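Local coordinates for protein peptidoglycan-N-acetylglucosamine deacetylase BC_1974 (Bacillus cereus, PDB 5N1P) that removes the acetyl group from N-acetylglucosamine residues of peptidoglycan as a metal-dependent (zinc, cobalt or nickel) carbohydrate esterase family 4 hydrolase, at residues 13-18 with 165-170; 26-31 with 185-190; 45-50 with 86-91; 140-145 with 169-174. All blocks are in the same frame, centred on the assembly; numbering follows the deposited sequence.

Contact 1: 13-18 with 165-170; sequences GKYTAE and IHPQSV
Tyr-15 lays its phenol ring over Pro-167, and the closest packing of this contact is there. Pro-167 CB sits 4.2 Å from the centroid of the Tyr-15 ring and 22° off the ring normal, a CH-pi contact over the face, while Pro-167 CG reaches Tyr-15 OH at 3.3 Å. The opposite face is covered by Lys-14 CG. Ile-165 O lies at the ring edge, in the plane of the ring, 3.4 Å from Tyr-15 CE2. With CG beside the backbone N (chi1 -53°), the ring leans over the proline while Tyr-15 CB rests on Val-170 CG2 at 3.9 Å. These residues lie at the N-terminal ends of helices 16-25 and 167-182, at the catalytic rim of the NodB-type barrel of CE4 deacetylases: Ile-165 packs on the zinc ligand Asp-10, and His-166, the N-cap of its helix, lies beside His-163, the inferred proton donor. Toward solvent the fit is looser. Glu-18 CG only grazes Val-170 CG1 at 4.3 Å. The exposed Lys-14 side chain makes no direct contact with the facing segment, and a water bridges the gap, accepting from Lys-14 NZ at 3.1 Å and donating to Ile-165 O at 2.7 Å.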
loop_
_atom_site.group_PDB
_atom_site.type_symbol
_atom_site.label_atom_id
_atom_site.label_comp_id
_atom_site.label_asym_id
_atom_site.label_seq_id
_atom_site.Cartn_x
_atom_site.Cartn_y
_atom_site.Cartn_z
ATOM N N GLY A 13 -10.543 -6.168 3.115
ATOM C CA GLY A 13 -11.410 -7.121 2.451
ATOM C C GLY A 13 -11.396 -8.444 3.176
ATOM O O GLY A 13 -10.843 -8.556 4.267
ATOM N N LYS A 14 -11.988 -9.454 2.551
ATOM C CA LYS A 14 -12.200 -10.740 3.206
ATOM C C LYS A 14 -10.949 -11.619 3.352
ATOM O O LYS A 14 -11.026 -12.699 3.930
ATOM C CB LYS A 14 -13.283 -11.521 2.452
ATOM C CG LYS A 14 -12.948 -11.823 1.010
ATOM C CD LYS A 14 -14.067 -12.636 0.366
ATOM C CE LYS A 14 -13.780 -12.943 -1.097
ATOM N NZ LYS A 14 -13.717 -11.719 -1.944
ATOM N N TYR A 15 -9.805 -11.164 2.851
ATOM C CA TYR A 15 -8.564 -11.928 3.009
ATOM C C TYR A 15 -7.598 -11.213 3.944
ATOM O O TYR A 15 -6.494 -11.694 4.192
ATOM C CB TYR A 15 -7.881 -12.162 1.655
ATOM C CG TYR A 15 -8.782 -12.792 0.620
ATOM C CD1 TYR A 15 -9.187 -14.114 0.741
ATOM C CD2 TYR A 15 -9.224 -12.064 -0.476
ATOM C CE1 TYR A 15 -10.012 -14.697 -0.199
ATOM C CE2 TYR A 15 -10.047 -12.641 -1.430
ATOM C CZ TYR A 15 -10.444 -13.954 -1.279
ATOM O OH TYR A 15 -11.260 -14.533 -2.219
ATOM N N THR A 16 -8.010 -10.053 4.441
ATOM C CA THR A 16 -7.106 -9.191 5.198
ATOM C C THR A 16 -6.767 -9.753 6.576
ATOM O O THR A 16 -5.627 -9.649 7.033
ATOM C CB THR A 16 -7.715 -7.779 5.310
ATOM O OG1 THR A 16 -7.869 -7.262 3.985
ATOM C CG2 THR A 16 -6.808 -6.845 6.103
ATOM N N ALA A 17 -7.741 -10.361 7.244
ATOM C CA ALA A 17 -7.477 -10.944 8.549
ATOM C C ALA A 17 -6.423 -12.055 8.430
ATOM O O ALA A 17 -5.500 -12.141 9.239
ATOM C CB ALA A 17 -8.773 -11.477 9.176
ATOM N N GLU A 18 -6.547 -12.888 7.402
ATOM C CA GLU A 18 -5.561 -13.935 7.167
ATOM C C GLU A 18 -4.171 -13.360 6.893
ATOM O O GLU A 18 -3.166 -13.865 7.400
ATOM C CB GLU A 18 -5.987 -14.821 5.998
ATOM C CG GLU A 18 -4.974 -15.907 5.679
ATOM C CD GLU A 18 -5.484 -16.882 4.647
ATOM O OE1 GLU A 18 -6.623 -16.687 4.172
ATOM O OE2 GLU A 18 -4.746 -17.839 4.316
ATOM N N ILE A 165 -6.855 -7.689 -1.505
ATOM C CA ILE A 165 -8.225 -8.067 -1.853
ATOM C C ILE A 165 -8.255 -9.273 -2.787
ATOM O O ILE A 165 -9.324 -9.754 -3.147
ATOM C CB ILE A 165 -8.983 -6.902 -2.504
ATOM C CG1 ILE A 165 -8.229 -6.387 -3.727
ATOM C CG2 ILE A 165 -9.180 -5.812 -1.477
ATOM C CD1 ILE A 165 -9.090 -5.573 -4.681
ATOM N N HIS A 166 -7.075 -9.755 -3.168
ATOM C CA HIS A 166 -6.959 -10.932 -4.029
ATOM C C HIS A 166 -6.275 -12.078 -3.298
ATOM O O HIS A 166 -5.218 -11.887 -2.685
ATOM C CB HIS A 166 -6.190 -10.593 -5.303
ATOM C CG HIS A 166 -6.872 -9.574 -6.159
ATOM N ND1 HIS A 166 -6.182 -8.615 -6.868
ATOM C CD2 HIS A 166 -8.184 -9.364 -6.418
ATOM C CE1 HIS A 166 -7.040 -7.856 -7.526
ATOM N NE2 HIS A 166 -8.262 -8.289 -7.268
ATOM N N PRO A 167 -6.872 -13.276 -3.375
ATOM C CA PRO A 167 -6.418 -14.466 -2.641
ATOM C C PRO A 167 -4.973 -14.834 -2.973
ATOM O O PRO A 167 -4.191 -15.208 -2.094
ATOM C CB PRO A 167 -7.356 -15.580 -3.127
ATOM C CG PRO A 167 -8.445 -14.919 -3.877
ATOM C CD PRO A 167 -7.958 -13.579 -4.324
ATOM N N GLN A 168 -4.623 -14.733 -4.250
ATOM C CA GLN A 168 -3.308 -15.192 -4.680
ATOM C C GLN A 168 -2.197 -14.290 -4.137
ATOM O O GLN A 168 -1.081 -14.750 -3.909
ATOM C CB GLN A 168 -3.242 -15.298 -6.212
ATOM C CG GLN A 168 -3.218 -13.985 -6.974
ATOM C CD GLN A 168 -4.592 -13.420 -7.273
ATOM O OE1 GLN A 168 -5.595 -13.837 -6.692
ATOM N NE2 GLN A 168 -4.645 -12.466 -8.205
ATOM N N SER A 169 -2.506 -13.013 -3.916
ATOM C CA SER A 169 -1.549 -12.080 -3.337
ATOM C C SER A 169 -1.251 -12.437 -1.895
ATOM O O SER A 169 -0.102 -12.515 -1.476
ATOM C CB SER A 169 -2.087 -10.646 -3.406
ATOM O OG SER A 169 -2.540 -10.354 -4.714
ATOM N N VAL A 170 -2.305 -12.643 -1.125
ATOM C CA VAL A 170 -2.138 -13.010 0.273
ATOM C C VAL A 170 -1.380 -14.345 0.399
ATOM O O VAL A 170 -0.503 -14.506 1.265
ATOM C CB VAL A 170 -3.519 -13.055 0.968
ATOM C CG1 VAL A 170 -3.394 -13.601 2.392
ATOM C CG2 VAL A 170 -4.127 -11.660 0.958
HETATM O O HOH W 1 -11.897 -9.297 -2.510
#

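Contact 2: 26-31 with 185-190; sequences HDAKAT and YEFEAY
The Phe-187 ring is met obliquely by Ala-28 CB, while the closest approach of the two side chains is between their CB atoms, Ala-28 CB to Phe-187 CB at 3.8 Å. The ring itself leads away from segment 26-31, toward Leu-177, Leu-180 and Lys-181 of helix 167-182. The other aromatic ring, that of Tyr-190, also turns away; it makes edge-to-face contacts with Tyr-55 and Trp-122, and its hydroxyl is hydrogen-bonded to His-195. What Tyr-190 offers Thr-31 is its backbone: Tyr-190 N donates to Thr-31 OG1 over 2.9 Å at an N-H...O angle of 165°. Thr-31 OG1 stands beside its own backbone N (chi1 -62°), which turns the hydroxyl to that amide. The second direct bond, Lys-29 N to Phe-187 O, is longer at 3.3 Å, and its donor lies 56° out of the carbonyl plane. Between these bonds Ala-189 CB presses on Ala-30 O at 3.2 Å. Residues 28-31 and 187-190 run in similar directions, where the chain enters strand 31-34 and leaves strand 185-187, both of which pair with strand 2-9 in the parallel sheet. A water 2.7 Å from Thr-31 OG1 donates to Glu-188 O. The buried hydroxyl thus has two polar partners, an amide and a water, and it supplements the single backbone bond between segments not paired as regular strands.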
loop_
_atom_site.group_PDB
_atom_site.type_symbol
_atom_site.label_atom_id
_atom_site.label_comp_id
_atom_site.label_asym_id
_atom_site.label_seq_id
_atom_site.Cartn_x
_atom_site.Cartn_y
_atom_site.Cartn_z
ATOM N N HIS A 26 5.255 -14.066 11.206
ATOM C CA HIS A 26 6.628 -13.836 10.748
ATOM C C HIS A 26 7.204 -12.535 11.307
ATOM O O HIS A 26 8.263 -12.088 10.865
ATOM C CB HIS A 26 6.699 -13.800 9.219
ATOM C CG HIS A 26 6.347 -15.096 8.558
ATOM N ND1 HIS A 26 5.044 -15.475 8.309
ATOM C CD2 HIS A 26 7.126 -16.093 8.078
ATOM C CE1 HIS A 26 5.037 -16.652 7.712
ATOM N NE2 HIS A 26 6.288 -17.050 7.561
ATOM N N ASP A 27 6.504 -11.942 12.273
ATOM C CA ASP A 27 6.893 -10.669 12.884
ATOM C C ASP A 27 7.276 -9.627 11.839
ATOM O O ASP A 27 8.281 -8.927 11.972
ATOM C CB ASP A 27 8.041 -10.879 13.876
ATOM C CG ASP A 27 7.627 -11.713 15.074
ATOM O OD1 ASP A 27 6.685 -11.302 15.785
ATOM O OD2 ASP A 27 8.239 -12.779 15.305
ATOM N N ALA A 28 6.468 -9.543 10.790
ATOM C CA ALA A 28 6.682 -8.573 9.731
ATOM C C ALA A 28 5.675 -7.443 9.875
ATOM O O ALA A 28 4.534 -7.683 10.261
ATOM C CB ALA A 28 6.544 -9.228 8.371
ATOM N N LYS A 29 6.107 -6.219 9.582
ATOM C CA LYS A 29 5.223 -5.058 9.607
ATOM C C LYS A 29 5.070 -4.568 8.174
ATOM O O LYS A 29 6.009 -4.641 7.384
ATOM C CB LYS A 29 5.778 -3.953 10.509
ATOM C CG LYS A 29 5.975 -4.354 11.974
ATOM C CD LYS A 29 4.684 -4.845 12.603
ATOM C CE LYS A 29 4.783 -4.857 14.135
ATOM N NZ LYS A 29 5.746 -5.877 14.624
ATOM N N ALA A 30 3.887 -4.081 7.828
ATOM C CA ALA A 30 3.591 -3.719 6.454
ATOM C C ALA A 30 2.784 -2.435 6.407
ATOM O O ALA A 30 2.536 -1.808 7.447
ATOM C CB ALA A 30 2.833 -4.853 5.770
ATOM N N THR A 31 2.384 -2.048 5.196
ATOM C CA THR A 31 1.689 -0.782 4.969
ATOM C C THR A 31 0.436 -1.064 4.155
ATOM O O THR A 31 0.490 -1.819 3.193
ATOM C CB THR A 31 2.622 0.206 4.239
ATOM O OG1 THR A 31 3.768 0.462 5.068
ATOM C CG2 THR A 31 1.918 1.521 3.908
ATOM N N TYR A 185 16.833 -8.602 3.900
ATOM C CA TYR A 185 15.826 -7.555 4.090
ATOM C C TYR A 185 15.128 -7.720 5.436
ATOM O O TYR A 185 14.828 -8.838 5.853
ATOM C CB TYR A 185 14.767 -7.569 2.969
ATOM C CG TYR A 185 15.229 -7.039 1.630
ATOM C CD1 TYR A 185 15.204 -5.677 1.343
ATOM C CD2 TYR A 185 15.692 -7.904 0.646
ATOM C CE1 TYR A 185 15.626 -5.196 0.107
ATOM C CE2 TYR A 185 16.110 -7.437 -0.581
ATOM C CZ TYR A 185 16.088 -6.090 -0.849
ATOM O OH TYR A 185 16.515 -5.642 -2.082
ATOM N N GLU A 186 14.880 -6.607 6.118
ATOM C CA GLU A 186 13.924 -6.584 7.220
ATOM C C GLU A 186 12.598 -6.024 6.705
ATOM O O GLU A 186 12.575 -5.263 5.738
ATOM C CB GLU A 186 14.449 -5.752 8.391
ATOM C CG GLU A 186 15.335 -6.540 9.355
ATOM C CD GLU A 186 16.355 -5.672 10.072
ATOM O OE1 GLU A 186 16.081 -4.474 10.284
ATOM O OE2 GLU A 186 17.434 -6.194 10.428
ATOM N N PHE A 187 11.497 -6.407 7.340
ATOM C CA PHE A 187 10.181 -5.947 6.906
ATOM C C PHE A 187 9.590 -4.907 7.838
ATOM O O PHE A 187 9.180 -5.218 8.959
ATOM C CB PHE A 187 9.231 -7.131 6.779
ATOM C CG PHE A 187 9.532 -8.005 5.603
ATOM C CD1 PHE A 187 8.974 -7.728 4.364
ATOM C CD2 PHE A 187 10.390 -9.081 5.724
ATOM C CE1 PHE A 187 9.254 -8.517 3.271
ATOM C CE2 PHE A 187 10.674 -9.876 4.637
ATOM C CZ PHE A 187 10.104 -9.592 3.409
ATOM N N GLU A 188 9.538 -3.665 7.362
ATOM C CA GLU A 188 9.034 -2.576 8.183
ATOM C C GLU A 188 7.822 -1.920 7.569
ATOM O O GLU A 188 7.610 -1.965 6.351
ATOM C CB GLU A 188 10.104 -1.510 8.412
ATOM C CG GLU A 188 11.257 -1.966 9.298
ATOM C CD GLU A 188 12.066 -0.799 9.824
ATOM O OE1 GLU A 188 12.314 0.145 9.044
ATOM O OE2 GLU A 188 12.455 -0.825 11.012
ATOM N N ALA A 189 7.026 -1.310 8.433
ATOM C CA ALA A 189 5.948 -0.449 7.974
ATOM C C ALA A 189 6.513 0.912 7.612
ATOM O O ALA A 189 7.599 1.280 8.041
ATOM C CB ALA A 189 4.887 -0.297 9.038
ATOM N N TYR A 190 5.756 1.667 6.835
ATOM C CA TYR A 190 6.045 3.072 6.654
ATOM C C TYR A 190 5.953 3.807 7.962
ATOM O O TYR A 190 5.117 3.516 8.798
ATOM C CB TYR A 190 5.090 3.699 5.638
ATOM C CG TYR A 190 5.248 5.192 5.456
ATOM C CD1 TYR A 190 6.186 5.706 4.561
ATOM C CD2 TYR A 190 4.436 6.094 6.153
ATOM C CE1 TYR A 190 6.327 7.077 4.379
ATOM C CE2 TYR A 190 4.572 7.459 5.981
ATOM C CZ TYR A 190 5.514 7.945 5.080
ATOM O OH TYR A 190 5.606 9.315 4.935
HETATM O O HOH W 2 5.576 -1.480 4.470
#

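Contact 3: 45-50 with 86-91; sequences LVKREN and ANIIGK
Val-46 begins the contact by receiving the end of Ile-88: the two side chains cross at about a right angle, and Ile-88 CD1 lies 4.0 Å from Val-46 CB, with both valine methyls only slightly farther away. Val-46 CG1 also approaches Ile-89 CG2, at 4.2 Å. One residue on, Lys-47 runs past Ile-88 at an oblique angle, and both its CB and CE lie 4.1 Å from Ile-88 CG2. Bends at chi3 (-65°) and chi4 bring NZ to a water, 2.6 Å away, to which it donates and which in turn donates to Ile-88 O. Arg-48 and Glu-49 face helix 16-25 instead, and Arg-48 also forms a salt bridge with Glu-52. At Asn-50 the amide crosses Ile-89 at a slant: Asn-50 CG is 3.8 Å from Ile-89 CD1, and Asn-50 OD1 is 3.8 Å from Ile-89 CB. The pairing joins helix 43-51 to the last turn of helix 74-89, just before Gly-90 leaves the helix with positive phi (74°), on the outside of the NodB fold. Adhesion across it is therefore mainly aliphatic and rests on the two isoleucines, while the direct contacts of the amide with Ile-89 are van der Waals and the ammonium group reaches the facing helix through water.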
loop_
_atom_site.group_PDB
_atom_site.type_symbol
_atom_site.label_atom_id
_atom_site.label_comp_id
_atom_site.label_asym_id
_atom_site.label_seq_id
_atom_site.Cartn_x
_atom_site.Cartn_y
_atom_site.Cartn_z
ATOM N N LEU A 45 -11.161 -4.218 10.840
ATOM C CA LEU A 45 -9.902 -4.598 10.197
ATOM C C LEU A 45 -8.954 -3.404 10.136
ATOM O O LEU A 45 -7.733 -3.557 10.239
ATOM C CB LEU A 45 -10.148 -5.151 8.794
ATOM C CG LEU A 45 -10.766 -6.548 8.794
ATOM C CD1 LEU A 45 -11.119 -6.982 7.381
ATOM C CD2 LEU A 45 -9.811 -7.544 9.449
ATOM N N VAL A 46 -9.516 -2.216 9.941
ATOM C CA VAL A 46 -8.717 -1.003 9.988
ATOM C C VAL A 46 -8.066 -0.872 11.359
ATOM O O VAL A 46 -6.876 -0.579 11.477
ATOM C CB VAL A 46 -9.565 0.258 9.696
ATOM C CG1 VAL A 46 -8.701 1.506 9.793
ATOM C CG2 VAL A 46 -10.247 0.157 8.330
ATOM N N LYS A 47 -8.857 -1.109 12.400
ATOM C CA LYS A 47 -8.355 -1.026 13.771
ATOM C C LYS A 47 -7.235 -2.031 13.991
ATOM O O LYS A 47 -6.183 -1.712 14.555
ATOM C CB LYS A 47 -9.480 -1.272 14.770
ATOM C CG LYS A 47 -9.062 -1.041 16.207
ATOM C CD LYS A 47 -10.261 -1.124 17.144
ATOM C CE LYS A 47 -11.249 -0.006 16.851
ATOM N NZ LYS A 47 -11.693 0.688 18.100
ATOM N N ARG A 48 -7.453 -3.244 13.515
ATOM C CA ARG A 48 -6.480 -4.289 13.715
ATOM C C ARG A 48 -5.163 -4.018 12.959
ATOM O O ARG A 48 -4.069 -4.242 13.491
ATOM C CB ARG A 48 -7.095 -5.623 13.302
ATOM C CG ARG A 48 -6.406 -6.768 13.922
ATOM C CD ARG A 48 -6.896 -8.096 13.416
ATOM N NE ARG A 48 -5.732 -8.954 13.435
ATOM C CZ ARG A 48 -5.632 -10.120 12.825
ATOM N NH1 ARG A 48 -6.666 -10.625 12.164
ATOM N NH2 ARG A 48 -4.489 -10.774 12.896
ATOM N N GLU A 49 -5.261 -3.524 11.726
ATOM C CA GLU A 49 -4.064 -3.161 10.961
ATOM C C GLU A 49 -3.194 -2.196 11.753
ATOM O O GLU A 49 -1.991 -2.425 11.931
ATOM C CB GLU A 49 -4.447 -2.541 9.611
ATOM C CG GLU A 49 -4.927 -3.587 8.606
ATOM C CD GLU A 49 -5.504 -2.998 7.326
ATOM O OE1 GLU A 49 -5.430 -1.766 7.122
ATOM O OE2 GLU A 49 -6.032 -3.795 6.519
ATOM N N ASN A 50 -3.815 -1.125 12.245
ATOM C CA ASN A 50 -3.099 -0.102 12.972
ATOM C C ASN A 50 -2.582 -0.598 14.331
ATOM O O ASN A 50 -1.464 -0.272 14.728
ATOM C CB ASN A 50 -4.003 1.119 13.153
ATOM C CG ASN A 50 -3.360 2.186 13.989
ATOM O OD1 ASN A 50 -3.755 2.410 15.142
ATOM N ND2 ASN A 50 -2.353 2.836 13.435
ATOM N N ALA A 86 -9.422 8.239 10.594
ATOM C CA ALA A 86 -9.207 8.909 11.875
ATOM C C ALA A 86 -10.347 8.652 12.841
ATOM O O ALA A 86 -10.143 8.604 14.056
ATOM C CB ALA A 86 -9.016 10.401 11.664
ATOM N N ASN A 87 -11.558 8.487 12.318
ATOM C CA ASN A 87 -12.729 8.209 13.148
ATOM C C ASN A 87 -12.582 6.904 13.909
ATOM O O ASN A 87 -13.161 6.720 14.982
ATOM C CB ASN A 87 -13.997 8.148 12.291
ATOM C CG ASN A 87 -14.439 9.507 11.802
ATOM O OD1 ASN A 87 -14.178 10.524 12.442
ATOM N ND2 ASN A 87 -15.125 9.531 10.663
ATOM N N ILE A 88 -11.826 5.983 13.320
ATOM C CA ILE A 88 -11.637 4.662 13.892
ATOM C C ILE A 88 -10.403 4.619 14.788
ATOM O O ILE A 88 -10.489 4.174 15.938
ATOM C CB ILE A 88 -11.489 3.592 12.791
ATOM C CG1 ILE A 88 -12.716 3.599 11.880
ATOM C CG2 ILE A 88 -11.259 2.206 13.410
ATOM C CD1 ILE A 88 -12.535 2.765 10.619
ATOM N N ILE A 89 -9.268 5.086 14.275
ATOM C CA ILE A 89 -8.019 4.914 15.024
ATOM C C ILE A 89 -7.493 6.163 15.741
ATOM O O ILE A 89 -6.480 6.089 16.454
ATOM C CB ILE A 89 -6.908 4.351 14.106
ATOM C CG1 ILE A 89 -6.537 5.337 12.999
ATOM C CG2 ILE A 89 -7.342 3.026 13.515
ATOM C CD1 ILE A 89 -5.334 4.876 12.153
ATOM N N GLY A 90 -8.172 7.295 15.596
ATOM C CA GLY A 90 -7.793 8.501 16.324
ATOM C C GLY A 90 -6.540 9.183 15.785
ATOM O O GLY A 90 -5.982 10.075 16.420
ATOM N N LYS A 91 -6.085 8.735 14.626
ATOM C CA LYS A 91 -4.901 9.297 13.988
ATOM C C LYS A 91 -5.267 9.664 12.560
ATOM O O LYS A 91 -5.985 8.915 11.915
ATOM C CB LYS A 91 -3.748 8.284 14.011
ATOM C CG LYS A 91 -2.510 8.686 13.229
ATOM C CD LYS A 91 -1.554 7.507 13.057
ATOM C CE LYS A 91 -0.433 7.850 12.070
ATOM N NZ LYS A 91 0.402 6.674 11.690
HETATM O O HOH W 3 -12.112 3.235 17.561
#

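Contact 4: 140-145 with 169-174; sequences AAAAQI and SVAAVP
This is a small-residue helix crossing, a buried contact in the outer helical layer, where helix 138-152 packs on helix 167-182. The axes of the two short segments approach to 7.8 Å and cross at -60°, and the CA atoms of Ala-142 and Ala-172 are only 4.2 Å apart. Such closeness is possible because alanines meet at the crossing. Ala-142 CB is set against the turn of Ala-171 and Ala-172, 3.7 Å from Ala-171 CB and 3.6 Å from Ala-172 N. In return Ala-172 CB touches the backbone of the first helix, 3.4 Å from Ala-142 O. One turn later Ile-145 closes the side of the crossing: its CG2 branch, trans to the backbone N, lies 3.7 Å from Ala-172 CB, while CD1 reaches back toward Ser-169 N at 4.2 Å. Ser-169 points its CB away from segment 140-145, and its hydroxyl is hydrogen-bonded to Asp-130. On the far side of helix 167-182, Val-170 and Val-173 pack against Leu-19, and Ser-169 and Val-173 against Met-162. Helix 167-182 thus lies between strand 157-163 of the sheet and helix 138-152, with helix 16-25 also against it, an outer-layer packing of the alpha/beta barrel-like fold of NodB-family deacetylases.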
loop_
_atom_site.group_PDB
_atom_site.type_symbol
_atom_site.label_atom_id
_atom_site.label_comp_id
_atom_site.label_asym_id
_atom_site.label_seq_id
_atom_site.Cartn_x
_atom_site.Cartn_y
_atom_site.Cartn_z
ATOM N N ALA A 140 -0.343 -21.904 -7.297
ATOM C CA ALA A 140 0.557 -21.708 -8.433
ATOM C C ALA A 140 0.738 -20.224 -8.728
ATOM O O ALA A 140 1.846 -19.775 -9.039
ATOM C CB ALA A 140 0.041 -22.433 -9.670
ATOM N N ALA A 141 -0.353 -19.466 -8.636
ATOM C CA ALA A 141 -0.303 -18.026 -8.879
ATOM C C ALA A 141 0.582 -17.353 -7.844
ATOM O O ALA A 141 1.374 -16.473 -8.177
ATOM C CB ALA A 141 -1.714 -17.419 -8.845
ATOM N N ALA A 142 0.436 -17.777 -6.591
ATOM C CA ALA A 142 1.223 -17.240 -5.486
ATOM C C ALA A 142 2.717 -17.439 -5.698
ATOM O O ALA A 142 3.512 -16.529 -5.444
ATOM C CB ALA A 142 0.789 -17.880 -4.161
ATOM N N ALA A 143 3.097 -18.631 -6.150
ATOM C CA ALA A 143 4.501 -18.931 -6.400
ATOM C C ALA A 143 5.065 -18.001 -7.476
ATOM O O ALA A 143 6.198 -17.530 -7.371
ATOM C CB ALA A 143 4.671 -20.393 -6.808
ATOM N N GLN A 144 4.262 -17.738 -8.506
ATOM C CA GLN A 144 4.678 -16.866 -9.606
ATOM C C GLN A 144 4.794 -15.415 -9.139
ATOM O O GLN A 144 5.712 -14.695 -9.513
ATOM C CB GLN A 144 3.694 -16.968 -10.774
ATOM C CG GLN A 144 4.014 -16.051 -11.949
ATOM C CD GLN A 144 5.236 -16.472 -12.735
ATOM O OE1 GLN A 144 6.123 -15.658 -13.009
ATOM N NE2 GLN A 144 5.281 -17.741 -13.128
ATOM N N ILE A 145 3.850 -14.989 -8.318
ATOM C CA ILE A 145 3.908 -13.651 -7.739
ATOM C C ILE A 145 5.147 -13.495 -6.861
ATOM O O ILE A 145 5.847 -12.477 -6.921
ATOM C CB ILE A 145 2.639 -13.366 -6.933
ATOM C CG1 ILE A 145 1.457 -13.261 -7.887
ATOM C CG2 ILE A 145 2.783 -12.078 -6.120
ATOM C CD1 ILE A 145 0.109 -13.328 -7.190
ATOM N N SER A 169 -2.506 -13.013 -3.916
ATOM C CA SER A 169 -1.549 -12.080 -3.337
ATOM C C SER A 169 -1.251 -12.437 -1.895
ATOM O O SER A 169 -0.102 -12.515 -1.476
ATOM C CB SER A 169 -2.087 -10.646 -3.406
ATOM O OG SER A 169 -2.540 -10.354 -4.714
ATOM N N VAL A 170 -2.305 -12.643 -1.125
ATOM C CA VAL A 170 -2.138 -13.010 0.273
ATOM C C VAL A 170 -1.380 -14.345 0.399
ATOM O O VAL A 170 -0.503 -14.506 1.265
ATOM C CB VAL A 170 -3.519 -13.055 0.968
ATOM C CG1 VAL A 170 -3.394 -13.601 2.392
ATOM C CG2 VAL A 170 -4.127 -11.660 0.958
ATOM N N ALA A 171 -1.661 -15.284 -0.499
ATOM C CA ALA A 171 -0.996 -16.583 -0.475
ATOM C C ALA A 171 0.495 -16.502 -0.829
ATOM O O ALA A 171 1.277 -17.380 -0.479
ATOM C CB ALA A 171 -1.697 -17.538 -1.422
ATOM N N ALA A 172 0.878 -15.436 -1.522
ATOM C CA ALA A 172 2.257 -15.287 -1.954
ATOM C C ALA A 172 3.141 -14.755 -0.833
ATOM O O ALA A 172 4.363 -14.864 -0.893
ATOM C CB ALA A 172 2.331 -14.348 -3.175
ATOM N N VAL A 173 2.528 -14.184 0.194
ATOM C CA VAL A 173 3.303 -13.453 1.184
ATOM C C VAL A 173 4.302 -14.329 1.982
ATOM O O VAL A 173 5.445 -13.910 2.160
ATOM C CB VAL A 173 2.352 -12.673 2.115
ATOM C CG1 VAL A 173 3.101 -12.090 3.297
ATOM C CG2 VAL A 173 1.730 -11.547 1.317
ATOM N N PRO A 174 3.916 -15.552 2.414
ATOM C CA PRO A 174 4.942 -16.346 3.107
ATOM C C PRO A 174 6.223 -16.568 2.286
ATOM O O PRO A 174 7.315 -16.416 2.835
ATOM C CB PRO A 174 4.234 -17.682 3.373
ATOM C CG PRO A 174 2.809 -17.306 3.494
ATOM C CD PRO A 174 2.597 -16.212 2.470
#

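How the contacts relate
Along the chain, contacts 1 and 2 interlock, their segments alternating, and contacts 3 and 4 follow one another in series, both lying between the two segments of contact 2. Helix 167-182 is shared by contacts 1 and 4, whose centres are about 11 Å apart and which have Ser-169 and Val-170 in common; it leads on to strand 185-187 of contact 2. Contact 1 also touches contact 3, Thr-16 and Ala-17 packing on Glu-49 and Arg-48, so helix 16-25 connects the two. The centres of contacts 3 and 4 are about 27 Å apart. Together the four tie outer helices and strand ends around the parallel sheet, with contact 1 close to the zinc site, the Ile-165 side chain about 7 Å from the zinc ion.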